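Side-chain contact in luciferase-like monooxygenase (Streptomyces bottropensis, PDB 4US5), which is a putative flavin-dependent monooxygenase of the bacterial luciferase family, probably inserting oxygen from molecular oxygen into its substrate: residues L258-A261 against D262-V265. Sequence-based numbering, arbitrary orientation.
Sequences LPPA and DLAV
Pro260 and Ala264 meet in the first turn of helix 261-268, where a proline at the N-cap position ends the loop that follows helix 233-251 in this TIM-barrel-like family. The carbonyl oxygen of Pro260 accepts the first i to i+4 hydrogen bond, from Ala264 N at 2.9 Å to Pro260 O, and the donor lies in the carbonyl plane. One residue on, Val265 N reaches Ala261 O at 2.8 Å, with a C=O...N angle of 160°. Packing is tightest around these two oxygens. Ala264 CB turns back toward the loop and sits 3.4 Å from both Pro260 O and Ala261 O, so that its methyl group lies against the polar start of the helix. At Val265, chi1 of 167° sends CG1 away from the backbone N and leaves the other branch beside it, bringing CG2 to 3.3 Å from Ala261 O. Helix 233-251 runs alongside this region: Pro259 rests on Leu245 and Arg249, its carbonyl oxygen is hydrogen-bonded to the hydroxyl of Thr242, and Val265 touches Ala241. Asp262, pointing a different way from Leu263, is exposed, yet its carboxylate is tied down by a salt bridge from OD1 to Arg238 of the same helix.

The solvent side, at Leu263, is looser. There the partly exposed Pro260 ring, against which Glu17 and His317 also pack, meets the root of the Leu263 side chain, CG to CB at 4.3 Å. A chi1 of -177° puts Leu263 CG anti to the backbone N and turns the branch back along the prolines, in loose contact, with Leu263 CD1 4.4 Å from Pro260 CD.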
ATOM      1  N   LEU B 258      14.798   9.178  18.754  1.00 20.00           N
ATOM      2  CA  LEU B 258      14.612  10.502  19.324  1.00 21.44           C
ATOM      3  C   LEU B 258      14.675  10.445  20.863  1.00 20.72           C
ATOM      4  O   LEU B 258      13.964   9.667  21.492  1.00 20.18           O
ATOM      5  CB  LEU B 258      13.283  11.130  18.894  1.00 20.18           C
ATOM      6  CG  LEU B 258      13.114  11.669  17.480  1.00 21.94           C
ATOM      7  CD1 LEU B 258      11.828  12.523  17.421  1.00 21.36           C
ATOM      8  CD2 LEU B 258      14.282  12.480  17.024  1.00 26.59           C
ATOM      9  N   PRO B 259      15.547  11.283  21.479  1.00 21.34           N
ATOM     10  CA  PRO B 259      15.676  11.227  22.946  1.00 20.43           C
ATOM     11  C   PRO B 259      14.545  11.946  23.722  1.00 21.75           C
ATOM     12  O   PRO B 259      13.926  12.907  23.214  1.00 20.08           O
ATOM     13  CB  PRO B 259      17.001  11.928  23.198  1.00 21.54           C
ATOM     14  CG  PRO B 259      17.153  12.895  22.066  1.00 20.99           C
ATOM     15  CD  PRO B 259      16.510  12.223  20.870  1.00 19.67           C
ATOM     16  N   PRO B 260      14.314  11.530  24.976  1.00 22.30           N
ATOM     17  CA  PRO B 260      13.284  12.202  25.780  1.00 22.19           C
ATOM     18  C   PRO B 260      13.670  13.635  26.082  1.00 21.37           C
ATOM     19  O   PRO B 260      14.864  13.940  26.194  1.00 23.53           O
ATOM     20  CB  PRO B 260      13.183  11.341  27.055  1.00 23.75           C
ATOM     21  CG  PRO B 260      14.159  10.233  26.920  1.00 24.67           C
ATOM     22  CD  PRO B 260      14.967  10.405  25.671  1.00 22.66           C
ATOM     23  N   ALA B 261      12.662  14.494  26.236  1.00 21.60           N
ATOM     24  CA  ALA B 261      12.873  15.923  26.384  1.00 22.45           C
ATOM     25  C   ALA B 261      13.743  16.270  27.601  1.00 23.87           C
ATOM     26  O   ALA B 261      14.675  17.063  27.498  1.00 27.16           O
ATOM     27  CB  ALA B 261      11.529  16.649  26.458  1.00 22.12           C
ATOM     28  N   ASP B 262      13.403  15.724  28.755  1.00 26.60           N
ATOM     29  CA  ASP B 262      14.095  16.111  30.009  1.00 30.40           C
ATOM     30  C   ASP B 262      15.560  15.699  29.990  1.00 28.68           C
ATOM     31  O   ASP B 262      16.443  16.499  30.302  1.00 29.09           O
ATOM     32  CB  ASP B 262      13.357  15.566  31.224  1.00 30.21           C
ATOM     33  CG  ASP B 262      12.028  16.274  31.457  1.00 33.52           C
ATOM     34  OD1 ASP B 262      11.958  17.503  31.241  1.00 34.23           O
ATOM     35  OD2 ASP B 262      11.064  15.614  31.863  1.00 38.54           O
ATOM     36  N   LEU B 263      15.824  14.498  29.529  1.00 29.84           N
ATOM     37  CA  LEU B 263      17.197  14.060  29.294  1.00 28.95           C
ATOM     38  C   LEU B 263      17.911  14.985  28.320  1.00 29.09           C
ATOM     39  O   LEU B 263      19.080  15.357  28.520  1.00 25.66           O
ATOM     40  CB  LEU B 263      17.203  12.650  28.721  1.00 33.09           C
ATOM     41  CG  LEU B 263      18.560  11.954  28.458  1.00 38.31           C
ATOM     42  CD1 LEU B 263      18.421  10.429  28.473  1.00 43.00           C
ATOM     43  CD2 LEU B 263      19.193  12.380  27.144  1.00 41.07           C
ATOM     44  N   ALA B 264      17.230  15.335  27.233  1.00 23.12           N
ATOM     45  CA  ALA B 264      17.828  16.221  26.243  1.00 22.81           C
ATOM     46  C   ALA B 264      18.139  17.607  26.813  1.00 21.39           C
ATOM     47  O   ALA B 264      19.152  18.193  26.476  1.00 23.32           O
ATOM     48  CB  ALA B 264      16.920  16.332  25.002  1.00 21.25           C
ATOM     49  N   VAL B 265      17.266  18.135  27.655  1.00 25.00           N
ATOM     50  CA  VAL B 265      17.492  19.454  28.259  1.00 28.78           C
ATOM     51  C   VAL B 265      18.814  19.423  29.028  1.00 31.51           C
ATOM     52  O   VAL B 265      19.699  20.266  28.795  1.00 32.92           O
ATOM     53  CB  VAL B 265      16.342  19.874  29.188  1.00 28.83           C
ATOM     54  CG1 VAL B 265      16.732  21.099  30.050  1.00 28.75           C
ATOM     55  CG2 VAL B 265      15.100  20.211  28.374  1.00 29.21           C
TER